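Local coordinates for DUF3863 domain-containing protein (Parabacteroides distasonis, PDB 3LM3) that is of unknown function but probably acts on carbohydrates, as a putative member of the glycoside hydrolases and deacetylases, at residues 216-221 / 239-244; 248-253 / 260-265; 170-175 / 185-190; 279-284 / 320-325. One frame throughout, in Å; residues are numbered along the deposited sequence. Where two conformers were deposited one is given.

All four contacts are buried, but they differ in depth: contacts 1, 3 and 4 have centres about 8, 7 and 10 Å from the centre of the chain, against about 16 Å for contact 2. Contact 1 is the hub and touches the other three, whereas contact 2 meets neither contact 3 nor contact 4. The helices of 248-253 / 260-265 pack without any hydrogen bond between them. Strand and helix in 279-284 / 320-325 meet mainly through aromatic rings, again with no hydrogen bond across. The loops are more polar: 216-221 / 239-244 uses backbone bonds, a water and an arginine, and 170-175 / 185-190 a tryptophan N-H and a second water.

Contact 1 (216-221 / 239-244); sequences DGWTMD and NSRRGV
M220 and G243 form a single backbone bridge, CA to CA 4.1 Å, between two loop segments whose touching parts run 110° apart. One hydrogen bond lies on each side of the bridge: V244 N donates to T219 O at 3.0 Å, and D221 N donates to R242 O at 2.9 Å. The second reaches a lone pair in the carbonyl plane. G243 CA adds a C-H...O contact to T219 O, 3.4 Å. The segment 216-221 leaves the C-terminal end of strand 213-216, in a parallel sheet consistent with the β/α fold of the glycoside hydrolase/deacetylase clan, and D221 is the N-cap of helix 222-225. In segment 239-244, N239 OD1 accepts from R241 N in an Asx turn, within a type I turn ending at R242. The R241 chain bends at chi2 and chi3 (-56° and -57°), which folds its guanidinium back over the selenomethionine M220, whose SE sits over the centre of one face. W218 meets the guanidinium at its edge, CE3 to NH2 3.5 Å, with the two planes nearly perpendicular. In the guanidinium plane, water 1 accepts from R241 NH2 at 2.8 Å, and it donates to D216 OD1 and to W218 O. R241 NH1 is hydrogen-bonded to W174 O, so both terminal nitrogens have partners. T219 CB lies 3.9 Å from V244 CG2, while T219 OG1 is hydrogen-bonded to A283 N.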
loop_
_atom_site.group_PDB
_atom_site.type_symbol
_atom_site.label_atom_id
_atom_site.label_comp_id
_atom_site.label_asym_id
_atom_site.label_seq_id
_atom_site.Cartn_x
_atom_site.Cartn_y
_atom_site.Cartn_z
ATOM N N ASP A 216 -1.526 1.535 3.144
ATOM C CA ASP A 216 -0.856 0.624 2.210
ATOM C C ASP A 216 -1.035 1.044 0.754
ATOM O O ASP A 216 -1.996 1.745 0.414
ATOM C CB ASP A 216 -1.408 -0.783 2.424
ATOM C CG ASP A 216 -0.532 -1.895 1.846
ATOM O OD1 ASP A 216 0.677 -1.684 1.524
ATOM O OD2 ASP A 216 -1.091 -3.018 1.682
ATOM N N GLY A 217 -0.137 0.570 -0.098
ATOM C CA GLY A 217 -0.104 0.891 -1.522
ATOM C C GLY A 217 -0.581 -0.202 -2.474
ATOM O O GLY A 217 -1.175 0.102 -3.509
ATOM N N TRP A 218 -0.242 -1.469 -2.169
ATOM C CA TRP A 218 -0.601 -2.627 -2.978
ATOM C C TRP A 218 -1.110 -3.761 -2.101
ATOM O O TRP A 218 -0.365 -4.331 -1.299
ATOM C CB TRP A 218 0.594 -3.184 -3.767
ATOM C CG TRP A 218 1.306 -2.312 -4.740
ATOM C CD1 TRP A 218 1.164 -2.333 -6.097
ATOM C CD2 TRP A 218 2.309 -1.343 -4.455
ATOM N NE1 TRP A 218 2.016 -1.432 -6.670
ATOM C CE2 TRP A 218 2.750 -0.827 -5.686
ATOM C CE3 TRP A 218 2.891 -0.876 -3.279
ATOM C CZ2 TRP A 218 3.722 0.167 -5.771
ATOM C CZ3 TRP A 218 3.874 0.109 -3.368
ATOM C CH2 TRP A 218 4.266 0.622 -4.613
ATOM N N THR A 219 -2.344 -4.168 -2.278
ATOM C CA THR A 219 -2.883 -5.276 -1.495
ATOM C C THR A 219 -2.127 -6.562 -1.830
ATOM O O THR A 219 -2.061 -6.964 -2.991
ATOM C CB THR A 219 -4.371 -5.445 -1.761
ATOM O OG1 THR A 219 -5.044 -4.218 -1.428
ATOM C CG2 THR A 219 -4.952 -6.626 -0.955
HETATM N N MSE A 220 -1.610 -7.201 -0.785
HETATM C CA MSE A 220 -0.862 -8.449 -0.906
HETATM C C MSE A 220 -1.724 -9.690 -0.757
HETATM O O MSE A 220 -2.691 -9.712 0.006
HETATM C CB MSE A 220 0.220 -8.522 0.155
HETATM C CG MSE A 220 1.320 -7.523 -0.006
HETATM SE SE MSE A 220 2.337 -7.782 -1.616
HETATM C CE MSE A 220 1.454 -6.560 -2.732
ATOM N N ASP A 221 -1.301 -10.752 -1.441
ATOM C CA ASP A 221 -1.741 -12.095 -1.069
ATOM C C ASP A 221 -0.910 -12.431 0.159
ATOM O O ASP A 221 0.307 -12.563 0.080
ATOM C CB ASP A 221 -1.483 -13.045 -2.222
ATOM C CG ASP A 221 -1.953 -14.475 -1.922
ATOM O OD1 ASP A 221 -1.844 -14.889 -0.743
ATOM O OD2 ASP A 221 -2.454 -15.175 -2.858
ATOM N N ASN A 239 7.238 -14.884 -5.133
ATOM C CA ASN A 239 7.437 -13.468 -5.158
ATOM C C ASN A 239 6.694 -12.841 -4.014
ATOM O O ASN A 239 5.458 -12.889 -3.947
ATOM C CB ASN A 239 7.037 -12.864 -6.504
ATOM C CG ASN A 239 7.494 -11.442 -6.666
ATOM O OD1 ASN A 239 7.255 -10.600 -5.811
ATOM N ND2 ASN A 239 8.185 -11.158 -7.793
ATOM N N SER A 240 7.453 -12.262 -3.083
ATOM C CA SER A 240 6.861 -11.663 -1.888
ATOM C C SER A 240 5.998 -10.417 -2.111
ATOM O O SER A 240 5.341 -9.959 -1.176
ATOM C CB SER A 240 7.960 -11.326 -0.896
ATOM O OG SER A 240 8.751 -10.301 -1.407
ATOM N N ARG A 241 5.953 -9.914 -3.349
ATOM C CA ARG A 241 5.100 -8.774 -3.693
ATOM C C ARG A 241 3.875 -9.129 -4.490
ATOM O O ARG A 241 3.171 -8.250 -5.003
ATOM C CB ARG A 241 5.916 -7.718 -4.445
ATOM C CG ARG A 241 7.062 -7.136 -3.640
ATOM C CD ARG A 241 6.595 -6.529 -2.313
ATOM N NE ARG A 241 5.594 -5.502 -2.561
ATOM C CZ ARG A 241 4.823 -4.942 -1.636
ATOM N NH1 ARG A 241 4.905 -5.334 -0.366
ATOM N NH2 ARG A 241 3.967 -3.991 -2.017
ATOM N N ARG A 242 3.560 -10.424 -4.555
ATOM C CA ARG A 242 2.375 -10.862 -5.270
ATOM C C ARG A 242 1.055 -10.600 -4.519
ATOM O O ARG A 242 0.877 -10.985 -3.348
ATOM C CB ARG A 242 2.498 -12.341 -5.593
ATOM C CG ARG A 242 1.329 -12.859 -6.397
ATOM C CD ARG A 242 1.702 -14.166 -7.110
ATOM N NE ARG A 242 2.600 -13.893 -8.224
ATOM C CZ ARG A 242 3.878 -14.270 -8.338
ATOM N NH1 ARG A 242 4.477 -15.039 -7.442
ATOM N NH2 ARG A 242 4.585 -13.895 -9.397
ATOM N N GLY A 243 0.109 -10.008 -5.254
ATOM C CA GLY A 243 -1.224 -9.775 -4.778
ATOM C C GLY A 243 -2.067 -9.209 -5.884
ATOM O O GLY A 243 -2.343 -9.917 -6.866
ATOM N N VAL A 244 -2.446 -7.936 -5.778
ATOM C CA VAL A 244 -3.189 -7.268 -6.840
ATOM C C VAL A 244 -2.333 -6.486 -7.820
ATOM O O VAL A 244 -2.831 -6.065 -8.859
ATOM C CB VAL A 244 -4.305 -6.350 -6.292
ATOM C CG1 VAL A 244 -5.303 -7.132 -5.412
ATOM C CG2 VAL A 244 -3.693 -5.158 -5.544
HETATM O O HOH W 1 1.885 -3.147 -0.330
#

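Contact 2 (248-253 / 260-265); sequences ETYKGW and REVMHT
A hairpin of two consecutive helices, 247-253 and 255-277, is closed here by V262 and E261 packing against T249, Y250 and W253. The short axes run antiparallel, 166° between their directions, and approach to 9.3 Å. The CG2 branch of V262, anti to the carbonyl carbon, reaches both T249 and Y250, at 3.3 Å from T249 OG1 and 3.6 Å from Y250 CE2. The tyrosine meets it obliquely, and Y250 OH passes alongside V262 CB at 3.9 Å. One turn farther along the first helix, W253 leans its six-membered ring on the aliphatic part of E261, CZ3 to CB 3.6 Å. E261 CG also meets T249 CG2 at 3.9 Å, the side chains crossing at about a right angle. On the same side of the W253 ring as E261 CB, E248 O of its own helix stands 3.5 Å above the plane, toward the rim. Helix 296-313 covers the pair, with W306 touching both Y250 and V262. Within the second helix, E261 O takes two donors, T265 N and T265 OG1, from opposite faces of its plane. No hydrogen bond joins the segments, and the polar ends turn to other partners: T249 OG1 to G245 O, Y250 OH to H259 and E261 OE1 to S348. Adhesion therefore rests on van der Waals contact by methyls, methylenes, ring atoms and the flanks of two hydroxyls.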
loop_
_atom_site.group_PDB
_atom_site.type_symbol
_atom_site.label_atom_id
_atom_site.label_comp_id
_atom_site.label_asym_id
_atom_site.label_seq_id
_atom_site.Cartn_x
_atom_site.Cartn_y
_atom_site.Cartn_z
ATOM N N GLU A 248 3.400 -8.820 -10.999
ATOM C CA GLU A 248 3.556 -10.204 -10.552
ATOM C C GLU A 248 2.391 -11.105 -10.932
ATOM O O GLU A 248 2.396 -12.308 -10.617
ATOM C CB GLU A 248 3.768 -10.245 -9.036
ATOM C CG GLU A 248 4.968 -9.481 -8.555
ATOM C CD GLU A 248 4.793 -7.989 -8.414
ATOM O OE1 GLU A 248 3.661 -7.488 -8.494
ATOM O OE2 GLU A 248 5.852 -7.317 -8.224
ATOM N N THR A 249 1.388 -10.536 -11.608
ATOM C CA THR A 249 0.163 -11.261 -11.935
ATOM C C THR A 249 -0.140 -11.150 -13.430
ATOM O O THR A 249 0.319 -11.972 -14.217
ATOM C CB THR A 249 -1.032 -10.799 -11.052
ATOM O OG1 THR A 249 -1.271 -9.386 -11.230
ATOM C CG2 THR A 249 -0.755 -11.112 -9.587
ATOM N N TYR A 250 -0.888 -10.128 -13.846
ATOM C CA TYR A 250 -1.199 -9.948 -15.254
ATOM C C TYR A 250 0.026 -10.054 -16.182
ATOM O O TYR A 250 -0.024 -10.754 -17.205
ATOM C CB TYR A 250 -1.885 -8.595 -15.485
ATOM C CG TYR A 250 -3.268 -8.534 -14.889
ATOM C CD1 TYR A 250 -4.314 -9.248 -15.444
ATOM C CD2 TYR A 250 -3.545 -7.738 -13.785
ATOM C CE1 TYR A 250 -5.576 -9.209 -14.876
ATOM C CE2 TYR A 250 -4.841 -7.694 -13.214
ATOM C CZ TYR A 250 -5.840 -8.418 -13.760
ATOM O OH TYR A 250 -7.074 -8.380 -13.149
ATOM N N LYS A 251 1.114 -9.384 -15.828
ATOM C CA LYS A 251 2.333 -9.398 -16.650
ATOM C C LYS A 251 3.085 -10.716 -16.445
ATOM O O LYS A 251 3.281 -11.460 -17.388
ATOM C CB LYS A 251 3.178 -8.176 -16.341
ATOM C CG LYS A 251 4.296 -7.883 -17.328
ATOM C CD LYS A 251 5.507 -8.749 -17.152
ATOM C CE LYS A 251 6.290 -8.539 -15.867
ATOM N NZ LYS A 251 7.618 -9.291 -15.934
ATOM N N GLY A 252 3.475 -11.021 -15.209
ATOM C CA GLY A 252 4.292 -12.212 -14.966
ATOM C C GLY A 252 3.669 -13.552 -15.302
ATOM O O GLY A 252 4.359 -14.493 -15.748
ATOM N N TRP A 253 2.354 -13.663 -15.099
ATOM C CA TRP A 253 1.670 -14.919 -15.355
ATOM C C TRP A 253 0.875 -14.925 -16.662
ATOM O O TRP A 253 0.348 -15.961 -17.035
ATOM C CB TRP A 253 0.715 -15.214 -14.216
ATOM C CG TRP A 253 1.329 -15.502 -12.889
ATOM C CD1 TRP A 253 2.648 -15.383 -12.513
ATOM C CD2 TRP A 253 0.635 -15.981 -11.738
ATOM N NE1 TRP A 253 2.807 -15.803 -11.229
ATOM C CE2 TRP A 253 1.579 -16.149 -10.719
ATOM C CE3 TRP A 253 -0.700 -16.310 -11.483
ATOM C CZ2 TRP A 253 1.242 -16.627 -9.465
ATOM C CZ3 TRP A 253 -1.038 -16.789 -10.239
ATOM C CH2 TRP A 253 -0.088 -16.927 -9.237
ATOM N N ARG A 260 -6.864 -14.364 -12.181
ATOM C CA ARG A 260 -7.399 -15.216 -11.142
ATOM C C ARG A 260 -6.731 -14.913 -9.791
ATOM O O ARG A 260 -7.396 -14.907 -8.749
ATOM C CB ARG A 260 -7.215 -16.691 -11.492
ATOM C CG ARG A 260 -8.174 -17.187 -12.554
ATOM C CD ARG A 260 -7.892 -18.645 -12.854
ATOM N NE ARG A 260 -8.898 -19.279 -13.712
ATOM C CZ ARG A 260 -8.914 -19.243 -15.035
ATOM N NH1 ARG A 260 -7.962 -18.612 -15.731
ATOM N NH2 ARG A 260 -9.901 -19.879 -15.665
ATOM N N GLU A 261 -5.421 -14.660 -9.791
ATOM C CA GLU A 261 -4.725 -14.343 -8.538
ATOM C C GLU A 261 -5.156 -12.971 -7.995
ATOM O O GLU A 261 -5.321 -12.797 -6.795
ATOM C CB GLU A 261 -3.227 -14.426 -8.741
ATOM C CG GLU A 261 -2.394 -13.992 -7.552
ATOM C CD GLU A 261 -2.615 -14.745 -6.267
ATOM O OE1 GLU A 261 -3.143 -15.879 -6.275
ATOM O OE2 GLU A 261 -2.195 -14.165 -5.224
ATOM N N VAL A 262 -5.359 -12.003 -8.893
ATOM C CA VAL A 262 -5.846 -10.672 -8.480
ATOM C C VAL A 262 -7.246 -10.775 -7.869
ATOM O O VAL A 262 -7.488 -10.206 -6.800
ATOM C CB VAL A 262 -5.814 -9.688 -9.655
ATOM C CG1 VAL A 262 -6.390 -8.347 -9.251
ATOM C CG2 VAL A 262 -4.359 -9.497 -10.117
HETATM N N MSE A 263 -8.135 -11.541 -8.498
HETATM C CA MSE A 263 -9.480 -11.735 -7.928
HETATM C C MSE A 263 -9.417 -12.421 -6.581
HETATM O O MSE A 263 -10.131 -12.030 -5.645
HETATM C CB MSE A 263 -10.378 -12.524 -8.879
HETATM C CG MSE A 263 -10.655 -11.802 -10.216
HETATM SE SE MSE A 263 -11.652 -10.136 -10.104
HETATM C CE MSE A 263 -10.133 -8.918 -10.153
ATOM N N HIS A 264 -8.579 -13.455 -6.461
ATOM C CA HIS A 264 -8.416 -14.169 -5.204
ATOM C C HIS A 264 -7.968 -13.221 -4.088
ATOM O O HIS A 264 -8.480 -13.248 -2.964
ATOM C CB HIS A 264 -7.377 -15.282 -5.365
ATOM C CG HIS A 264 -6.977 -15.920 -4.074
ATOM N ND1 HIS A 264 -7.713 -16.930 -3.502
ATOM C CD2 HIS A 264 -5.946 -15.664 -3.227
ATOM C CE1 HIS A 264 -7.138 -17.290 -2.368
ATOM N NE2 HIS A 264 -6.082 -16.518 -2.163
ATOM N N THR A 265 -6.977 -12.387 -4.407
ATOM C CA THR A 265 -6.451 -11.457 -3.423
ATOM C C THR A 265 -7.506 -10.446 -3.030
ATOM O O THR A 265 -7.671 -10.148 -1.824
ATOM C CB THR A 265 -5.178 -10.794 -3.925
ATOM O OG1 THR A 265 -4.186 -11.805 -4.221
ATOM C CG2 THR A 265 -4.617 -9.833 -2.899
#

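Contact 3 (170-175 / 185-190); sequences HAVIWS and DGSPSY
The indole of W174 stands between two serine methylenes, S189 CB over one face and S175 CB, from the next residue along the chain, over the other. S189 CB makes a CH-pi contact at 3.4 Å from the centroid of the five-membered ring, only 7° off its normal. With CG anti to the backbone N (chi1 -172°), the ring extends toward the loop 185-190 and presents its nitrogen edge there. W174 NE1 donates to S187 O at 2.9 Å, the acceptor lying in the ring plane although the donor is above the carbonyl plane, and the N-H...O angle of 144° makes the bond bent. Beside it, P188 O approaches W174 CD1 obliquely at 3.4 Å. P188 O itself accepts from S187 OG at 2.8 Å, and that hydroxyl oxygen is 3.5 Å from V172 CG1. At the far end the D185 carboxylate comes against S175, OD1 to CA 3.2 Å, while R368 and N416 hold its two oxygens. Water 2 accepts from both S175 N and S187 N, linking the backbones where they do not bond directly. The contact thus fastens the loop that follows strand 168-172 back onto the residues just after that strand, with V172 at its end. Since R368 also donates to S187 O, the indole bond shares its acceptor with a cation, and the buried carbonyl is gripped by two donors whose combined pull would probably polarise it.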
loop_
_atom_site.group_PDB
_atom_site.type_symbol
_atom_site.label_atom_id
_atom_site.label_comp_id
_atom_site.label_asym_id
_atom_site.label_seq_id
_atom_site.Cartn_x
_atom_site.Cartn_y
_atom_site.Cartn_z
ATOM N N HIS A 170 -0.211 7.520 1.733
ATOM C CA HIS A 170 0.332 6.192 1.500
ATOM C C HIS A 170 1.746 6.230 2.046
ATOM O O HIS A 170 2.627 6.862 1.457
ATOM C CB HIS A 170 0.296 5.806 0.022
ATOM C CG HIS A 170 1.273 4.749 -0.354
ATOM N ND1 HIS A 170 1.373 3.538 0.304
ATOM C CD2 HIS A 170 2.241 4.749 -1.298
ATOM C CE1 HIS A 170 2.378 2.854 -0.233
ATOM N NE2 HIS A 170 2.919 3.565 -1.203
ATOM N N ALA A 171 1.940 5.603 3.210
ATOM C CA ALA A 171 3.223 5.519 3.902
ATOM C C ALA A 171 3.394 4.138 4.555
ATOM O O ALA A 171 4.044 3.990 5.610
ATOM C CB ALA A 171 3.362 6.683 4.914
ATOM N N VAL A 172 2.758 3.130 3.977
ATOM C CA VAL A 172 2.862 1.694 4.393
ATOM C C VAL A 172 3.183 1.003 3.069
ATOM O O VAL A 172 2.421 1.108 2.181
ATOM C CB VAL A 172 1.494 1.114 4.989
ATOM C CG1 VAL A 172 1.491 -0.458 5.085
ATOM C CG2 VAL A 172 1.085 1.762 6.283
ATOM N N ILE A 173 4.350 0.343 2.917
ATOM C CA ILE A 173 4.541 -0.632 1.793
ATOM C C ILE A 173 4.500 -1.952 2.511
ATOM O O ILE A 173 5.515 -2.526 2.933
ATOM C CB ILE A 173 5.802 -0.465 0.867
ATOM C CG1 ILE A 173 5.804 0.918 0.185
ATOM C CG2 ILE A 173 5.715 -1.446 -0.281
ATOM C CD1 ILE A 173 6.830 1.096 -1.000
ATOM N N TRP A 174 3.273 -2.423 2.735
ATOM C CA TRP A 174 3.036 -3.458 3.726
ATOM C C TRP A 174 3.856 -4.701 3.449
ATOM O O TRP A 174 3.831 -5.257 2.332
ATOM C CB TRP A 174 1.544 -3.855 3.825
ATOM C CG TRP A 174 1.364 -4.767 4.988
ATOM C CD1 TRP A 174 1.375 -4.409 6.308
ATOM C CD2 TRP A 174 1.286 -6.192 4.963
ATOM N NE1 TRP A 174 1.282 -5.521 7.103
ATOM C CE2 TRP A 174 1.237 -6.633 6.297
ATOM C CE3 TRP A 174 1.256 -7.151 3.938
ATOM C CZ2 TRP A 174 1.169 -7.977 6.625
ATOM C CZ3 TRP A 174 1.187 -8.489 4.287
ATOM C CH2 TRP A 174 1.138 -8.888 5.610
ATOM N N SER A 175 4.588 -5.155 4.472
ATOM C CA SER A 175 5.413 -6.362 4.465
ATOM C C SER A 175 6.672 -6.290 3.645
ATOM O O SER A 175 7.384 -7.263 3.565
ATOM C CB SER A 175 4.652 -7.639 4.093
ATOM O OG SER A 175 4.422 -7.806 2.700
ATOM N N ASP A 185 8.522 -3.796 7.006
ATOM C CA ASP A 185 7.571 -4.759 7.549
ATOM C C ASP A 185 7.275 -4.402 9.015
ATOM O O ASP A 185 8.013 -3.657 9.650
ATOM C CB ASP A 185 8.074 -6.226 7.466
ATOM C CG ASP A 185 6.958 -7.268 7.643
ATOM O OD1 ASP A 185 5.734 -6.941 7.574
ATOM O OD2 ASP A 185 7.310 -8.472 7.803
ATOM N N GLY A 186 6.178 -4.936 9.529
ATOM C CA GLY A 186 5.820 -4.840 10.931
ATOM C C GLY A 186 4.525 -4.135 11.238
ATOM O O GLY A 186 4.007 -4.246 12.370
ATOM N N SER A 187 4.020 -3.354 10.289
ATOM C CA SER A 187 2.828 -2.539 10.497
ATOM C C SER A 187 1.540 -3.318 10.294
ATOM O O SER A 187 1.555 -4.422 9.737
ATOM C CB SER A 187 2.848 -1.347 9.559
ATOM O OG SER A 187 2.445 -1.684 8.216
ATOM N N PRO A 188 0.399 -2.735 10.684
ATOM C CA PRO A 188 -0.875 -3.212 10.142
ATOM C C PRO A 188 -0.955 -2.962 8.655
ATOM O O PRO A 188 -0.301 -2.064 8.132
ATOM C CB PRO A 188 -1.942 -2.351 10.863
ATOM C CG PRO A 188 -1.213 -1.816 12.098
ATOM C CD PRO A 188 0.202 -1.594 11.612
ATOM N N SER A 189 -1.757 -3.765 7.957
ATOM C CA SER A 189 -1.966 -3.586 6.532
ATOM C C SER A 189 -3.182 -2.737 6.230
ATOM O O SER A 189 -3.314 -2.251 5.117
ATOM C CB SER A 189 -2.054 -4.917 5.826
ATOM O OG SER A 189 -3.237 -5.606 6.150
ATOM N N TYR A 190 -4.076 -2.569 7.181
ATOM C CA TYR A 190 -5.241 -1.700 7.024
ATOM C C TYR A 190 -4.963 -0.388 7.742
ATOM O O TYR A 190 -3.902 -0.222 8.392
ATOM C CB TYR A 190 -6.519 -2.395 7.513
ATOM C CG TYR A 190 -7.418 -3.016 6.434
ATOM C CD1 TYR A 190 -6.909 -3.473 5.213
ATOM C CD2 TYR A 190 -8.773 -3.189 6.691
ATOM C CE1 TYR A 190 -7.742 -4.029 4.262
ATOM C CE2 TYR A 190 -9.622 -3.750 5.745
ATOM C CZ TYR A 190 -9.096 -4.187 4.535
ATOM O OH TYR A 190 -9.924 -4.831 3.625
HETATM O O HOH W 2 4.492 -3.393 7.156
#

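Contact 4 (279-284 / 320-325); sequences FGWVAN and VTFGEF
W281 and F325 lie face to face, the five-membered ring of the indole and the phenyl ring 3.8 Å apart at their centroids with planes at 14°. W281 CD1 is over the centre of the phenyl ring, F325 CE2 toward the indole rim. Over the opposite indole face, toward the rim, lies A283 N, 4.2 Å above the plane and hydrogen-bonded to T219 OG1. F322 CE2 stands at the indole edge, near its plane. F279 comes to the edge of F325, CE2 to CZ 3.9 Å, the side chains crossing at about a right angle. Both stacked residues have CG anti to the backbone N, which extends them toward each other between strand and helix. Strand 280-287 and strand 318-320, which leads into helix 322-332, each pair in parallel with strand 21-29, so the rings form the interface between a β/α-type parallel sheet and a helix start. T24 of strand 21-29 accepts from W281 NE1. F322, in the helix's first turn, has N284 O in its ring plane, 3.7 Å from CE1, and A283 CB 4.0 Å from CZ. That turn is fixed by a capping box: E324 N donates to T321 OG1 at 2.9 Å, and T321 N to E324 OE1 at 3.1 Å.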
loop_
_atom_site.group_PDB
_atom_site.type_symbol
_atom_site.label_atom_id
_atom_site.label_comp_id
_atom_site.label_asym_id
_atom_site.label_seq_id
_atom_site.Cartn_x
_atom_site.Cartn_y
_atom_site.Cartn_z
ATOM N N PHE A 279 -15.822 -3.352 6.542
ATOM C CA PHE A 279 -15.620 -2.750 5.224
ATOM C C PHE A 279 -14.531 -3.588 4.560
ATOM O O PHE A 279 -13.853 -4.384 5.243
ATOM C CB PHE A 279 -15.177 -1.277 5.280
ATOM C CG PHE A 279 -13.811 -1.044 5.890
ATOM C CD1 PHE A 279 -13.658 -0.875 7.253
ATOM C CD2 PHE A 279 -12.696 -0.948 5.085
ATOM C CE1 PHE A 279 -12.393 -0.644 7.818
ATOM C CE2 PHE A 279 -11.442 -0.731 5.636
ATOM C CZ PHE A 279 -11.294 -0.574 6.999
ATOM N N GLY A 280 -14.353 -3.394 3.252
ATOM C CA GLY A 280 -13.227 -4.012 2.545
ATOM C C GLY A 280 -12.524 -2.965 1.720
ATOM O O GLY A 280 -13.185 -2.114 1.133
ATOM N N TRP A 281 -11.199 -3.071 1.631
ATOM C CA TRP A 281 -10.397 -2.092 0.908
ATOM C C TRP A 281 -9.220 -2.774 0.219
ATOM O O TRP A 281 -8.478 -3.536 0.848
ATOM C CB TRP A 281 -9.882 -1.026 1.876
ATOM C CG TRP A 281 -8.843 -0.110 1.277
ATOM C CD1 TRP A 281 -8.948 0.640 0.135
ATOM C CD2 TRP A 281 -7.524 0.111 1.792
ATOM N NE1 TRP A 281 -7.765 1.331 -0.073
ATOM C CE2 TRP A 281 -6.871 0.991 0.908
ATOM C CE3 TRP A 281 -6.826 -0.367 2.904
ATOM C CZ2 TRP A 281 -5.563 1.437 1.114
ATOM C CZ3 TRP A 281 -5.540 0.049 3.089
ATOM C CH2 TRP A 281 -4.917 0.944 2.213
ATOM N N VAL A 282 -9.090 -2.509 -1.071
ATOM C CA VAL A 282 -7.997 -2.943 -1.905
ATOM C C VAL A 282 -7.286 -1.694 -2.421
ATOM O O VAL A 282 -7.927 -0.742 -2.894
ATOM C CB VAL A 282 -8.516 -3.766 -3.098
ATOM C CG1 VAL A 282 -7.445 -3.935 -4.182
ATOM C CG2 VAL A 282 -9.069 -5.117 -2.590
ATOM N N ALA A 283 -5.951 -1.716 -2.333
ATOM C CA ALA A 283 -5.074 -0.648 -2.815
ATOM C C ALA A 283 -4.245 -1.120 -3.981
ATOM O O ALA A 283 -3.806 -2.283 -4.011
ATOM C CB ALA A 283 -4.133 -0.194 -1.702
ATOM N N ASN A 284 -4.000 -0.262 -4.964
ATOM C CA ASN A 284 -3.134 -0.671 -6.075
ATOM C C ASN A 284 -2.477 0.549 -6.682
ATOM O O ASN A 284 -2.999 1.658 -6.621
ATOM C CB ASN A 284 -3.941 -1.433 -7.119
ATOM C CG ASN A 284 -3.142 -2.504 -7.858
ATOM O OD1 ASN A 284 -1.924 -2.622 -7.723
ATOM N ND2 ASN A 284 -3.874 -3.320 -8.650
ATOM N N VAL A 320 -12.362 4.814 -5.742
ATOM C CA VAL A 320 -12.191 6.176 -5.214
ATOM C C VAL A 320 -10.714 6.500 -5.070
ATOM O O VAL A 320 -9.849 5.631 -5.173
ATOM C CB VAL A 320 -12.934 6.354 -3.862
ATOM C CG1 VAL A 320 -14.424 5.987 -4.028
ATOM C CG2 VAL A 320 -12.311 5.524 -2.765
ATOM N N THR A 321 -10.428 7.777 -4.845
ATOM C CA THR A 321 -9.050 8.204 -4.688
ATOM C C THR A 321 -8.471 7.739 -3.342
ATOM O O THR A 321 -9.224 7.473 -2.396
ATOM C CB THR A 321 -8.881 9.720 -4.831
ATOM O OG1 THR A 321 -9.333 10.355 -3.626
ATOM C CG2 THR A 321 -9.636 10.271 -6.036
ATOM N N PHE A 322 -7.143 7.628 -3.254
ATOM C CA PHE A 322 -6.497 7.332 -1.964
ATOM C C PHE A 322 -6.942 8.312 -0.909
ATOM O O PHE A 322 -7.281 7.928 0.201
ATOM C CB PHE A 322 -4.957 7.312 -2.112
ATOM C CG PHE A 322 -4.379 5.954 -2.477
ATOM C CD1 PHE A 322 -4.371 5.522 -3.784
ATOM C CD2 PHE A 322 -3.851 5.121 -1.500
ATOM C CE1 PHE A 322 -3.835 4.286 -4.131
ATOM C CE2 PHE A 322 -3.309 3.878 -1.836
ATOM C CZ PHE A 322 -3.310 3.458 -3.154
ATOM N N GLY A 323 -6.900 9.610 -1.233
ATOM C CA GLY A 323 -7.265 10.630 -0.280
ATOM C C GLY A 323 -8.714 10.523 0.174
ATOM O O GLY A 323 -9.027 10.702 1.362
ATOM N N GLU A 324 -9.637 10.257 -0.750
ATOM C CA GLU A 324 -11.075 10.149 -0.395
ATOM C C GLU A 324 -11.274 8.990 0.563
ATOM O O GLU A 324 -12.011 9.081 1.550
ATOM C CB GLU A 324 -11.941 9.853 -1.618
ATOM C CG GLU A 324 -12.347 10.959 -2.453
ATOM C CD GLU A 324 -13.303 10.347 -3.480
ATOM O OE1 GLU A 324 -12.806 9.800 -4.468
ATOM O OE2 GLU A 324 -14.524 10.262 -3.213
ATOM N N PHE A 325 -10.660 7.851 0.261
ATOM C CA PHE A 325 -10.816 6.680 1.102
ATOM C C PHE A 325 -10.246 6.948 2.490
ATOM O O PHE A 325 -10.876 6.626 3.492
ATOM C CB PHE A 325 -10.147 5.443 0.486
ATOM C CG PHE A 325 -10.165 4.270 1.422
ATOM C CD1 PHE A 325 -11.350 3.604 1.716
ATOM C CD2 PHE A 325 -9.003 3.887 2.098
ATOM C CE1 PHE A 325 -11.377 2.590 2.682
ATOM C CE2 PHE A 325 -9.015 2.913 3.041
ATOM C CZ PHE A 325 -10.195 2.216 3.330
#